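Side-chain contact in NS6 protease (Murine norovirus 1, PDB 4ASH), which probably cleaves the viral polyprotein as a trypsin-like cysteine protease of a calicivirus, releasing non-structural proteins: residues Arg10-Gly15 and Gly19-Gly24. The protein carries 1 engineered substitution. Numbering follows the deposited sequence.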
loop_
_atom_site.group_PDB
_atom_site.type_symbol
_atom_site.label_atom_id
_atom_site.label_comp_id
_atom_site.label_asym_id
_atom_site.label_seq_id
_atom_site.Cartn_x
_atom_site.Cartn_y
_atom_site.Cartn_z
ATOM N N ARG A 10 9.127 -8.874 0.590
ATOM C CA ARG A 10 8.486 -7.943 1.525
ATOM C C ARG A 10 6.966 -7.959 1.410
ATOM O O ARG A 10 6.268 -7.441 2.292
ATOM C CB ARG A 10 8.932 -6.494 1.264
ATOM C CG ARG A 10 10.395 -6.159 1.515
ATOM C CD ARG A 10 10.616 -4.688 1.177
ATOM N NE ARG A 10 12.024 -4.324 1.214
ATOM C CZ ARG A 10 12.567 -3.505 2.104
ATOM N NH1 ARG A 10 11.815 -2.911 3.030
ATOM N NH2 ARG A 10 13.865 -3.260 2.046
ATOM N N VAL A 11 6.455 -8.515 0.307
ATOM C CA VAL A 11 5.020 -8.563 0.060
ATOM C C VAL A 11 4.531 -9.933 0.516
ATOM O O VAL A 11 4.985 -10.963 0.005
ATOM C CB VAL A 11 4.689 -8.341 -1.432
ATOM C CG1 VAL A 11 3.177 -8.327 -1.654
ATOM C CG2 VAL A 11 5.295 -7.021 -1.930
ATOM N N VAL A 12 3.665 -9.942 1.525
ATOM C CA VAL A 12 3.151 -11.198 2.091
ATOM C C VAL A 12 1.641 -11.175 2.266
ATOM O O VAL A 12 1.033 -10.107 2.383
ATOM C CB VAL A 12 3.816 -11.554 3.451
ATOM C CG1 VAL A 12 5.330 -11.722 3.285
ATOM C CG2 VAL A 12 3.510 -10.492 4.515
ATOM N N GLN A 13 1.019 -12.353 2.282
ATOM C CA GLN A 13 -0.419 -12.410 2.516
ATOM C C GLN A 13 -0.747 -11.918 3.921
ATOM O O GLN A 13 0.053 -12.052 4.856
ATOM C CB GLN A 13 -0.954 -13.829 2.264
ATOM C CG GLN A 13 -0.970 -14.123 0.788
ATOM C CD GLN A 13 -1.764 -15.367 0.410
ATOM O OE1 GLN A 13 -3.002 -15.367 0.432
ATOM N NE2 GLN A 13 -1.055 -16.407 0.017
ATOM N N PHE A 14 -1.909 -11.304 4.057
ATOM C CA PHE A 14 -2.320 -10.737 5.329
ATOM C C PHE A 14 -3.827 -10.566 5.318
ATOM O O PHE A 14 -4.365 -9.843 4.486
ATOM C CB PHE A 14 -1.637 -9.377 5.539
ATOM C CG PHE A 14 -1.703 -8.881 6.948
ATOM C CD1 PHE A 14 -1.024 -9.551 7.958
ATOM C CD2 PHE A 14 -2.443 -7.751 7.275
ATOM C CE1 PHE A 14 -1.082 -9.094 9.264
ATOM C CE2 PHE A 14 -2.503 -7.291 8.582
ATOM C CZ PHE A 14 -1.819 -7.967 9.578
ATOM N N GLY A 15 -4.512 -11.232 6.242
ATOM C CA GLY A 15 -5.958 -11.168 6.274
ATOM C C GLY A 15 -6.506 -11.634 4.942
ATOM O O GLY A 15 -6.123 -12.695 4.443
ATOM N N GLY A 19 0.195 -7.364 2.568
ATOM C CA GLY A 19 0.822 -6.209 3.197
ATOM C C GLY A 19 2.288 -6.164 2.798
ATOM O O GLY A 19 2.770 -7.058 2.077
ATOM N N PHE A 20 3.000 -5.146 3.279
ATOM C CA PHE A 20 4.356 -4.853 2.825
ATOM C C PHE A 20 5.226 -4.434 3.990
ATOM O O PHE A 20 4.848 -3.543 4.769
ATOM C CB PHE A 20 4.315 -3.711 1.806
ATOM C CG PHE A 20 5.656 -3.369 1.205
ATOM C CD1 PHE A 20 6.266 -4.228 0.303
ATOM C CD2 PHE A 20 6.305 -2.182 1.534
ATOM C CE1 PHE A 20 7.479 -3.915 -0.270
ATOM C CE2 PHE A 20 7.524 -1.866 0.967
ATOM C CZ PHE A 20 8.114 -2.719 0.069
ATOM N N TRP A 21 6.390 -5.071 4.116
ATOM C CA TRP A 21 7.382 -4.641 5.102
ATOM C C TRP A 21 8.170 -3.442 4.623
ATOM O O TRP A 21 9.027 -3.558 3.749
ATOM C CB TRP A 21 8.352 -5.788 5.427
ATOM C CG TRP A 21 7.692 -6.897 6.155
ATOM C CD1 TRP A 21 7.225 -8.065 5.618
ATOM C CD2 TRP A 21 7.371 -6.939 7.549
ATOM N NE1 TRP A 21 6.650 -8.839 6.600
ATOM C CE2 TRP A 21 6.720 -8.168 7.794
ATOM C CE3 TRP A 21 7.560 -6.052 8.614
ATOM C CZ2 TRP A 21 6.264 -8.538 9.062
ATOM C CZ3 TRP A 21 7.107 -6.419 9.874
ATOM C CH2 TRP A 21 6.464 -7.644 10.088
ATOM N N VAL A 22 7.867 -2.279 5.196
ATOM C CA VAL A 22 8.623 -1.065 4.901
ATOM C C VAL A 22 10.015 -1.174 5.525
ATOM O O VAL A 22 10.998 -0.663 4.983
ATOM C CB VAL A 22 7.902 0.171 5.452
ATOM C CG1 VAL A 22 8.708 1.454 5.166
ATOM C CG2 VAL A 22 6.529 0.279 4.818
ATOM N N SER A 23 10.090 -1.851 6.664
ATOM C CA SER A 23 11.359 -2.099 7.335
ATOM C C SER A 23 11.192 -3.366 8.125
ATOM O O SER A 23 10.132 -3.973 8.094
ATOM C CB SER A 23 11.688 -0.971 8.309
ATOM O OG SER A 23 10.795 -0.986 9.418
ATOM N N GLY A 24 12.217 -3.766 8.861
ATOM C CA GLY A 24 12.064 -4.929 9.707
ATOM C C GLY A 24 11.054 -4.741 10.825
ATOM O O GLY A 24 10.614 -5.735 11.430
#
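R10 reaches past the F20 ring to the backbone carbonyls of W21 and V22. Its CG lies anti to the carbonyl carbon (chi1 -66°) and the chain runs extended from CG to NE, which carries the guanidinium to these carbonyls at the strand end. NH1 gives W21 O a fairly straight bond of 3.0 Å, with the oxygen close to the guanidinium plane, and a weak, bent one of 3.1 Å to V22 O; NH2 bonds P71 O. The bonds to W21 O and P71 O, with the weak one to V22 O, hold the buried group and limit its rotation. The aliphatic part meets F20 obliquely: R10 CB sits 3.3 Å from F20 CE1 and R10 CD 3.4 Å from F20 CZ. Guanidinium and ring planes are 26° apart, but the contact is made through the methylenes. With CG anti to the backbone N (chi1 -177°), F20 places its ring against these methylenes and brings its edge to V11 CG2, which is 3.7 Å from F20 CD1; P144 of strand 144-149 touches both V11 and F20. V12 points to the other face, where its CG2 leans obliquely on the W21 indole, 4.1 Å from NE1, and F27 meets both side chains. Within the sheet V12 and G19 form the hydrogen-bonded pair, and W21 N donates to R10 O (3.0 Å). V11 and F20 form the neighbouring non-hydrogen-bonded pair. The strands make an antiparallel β-hairpin whose first strand is outermost in the N-terminal β-domain sheet, within the two-domain, chymotrypsin-like fold of PA-clan proteases.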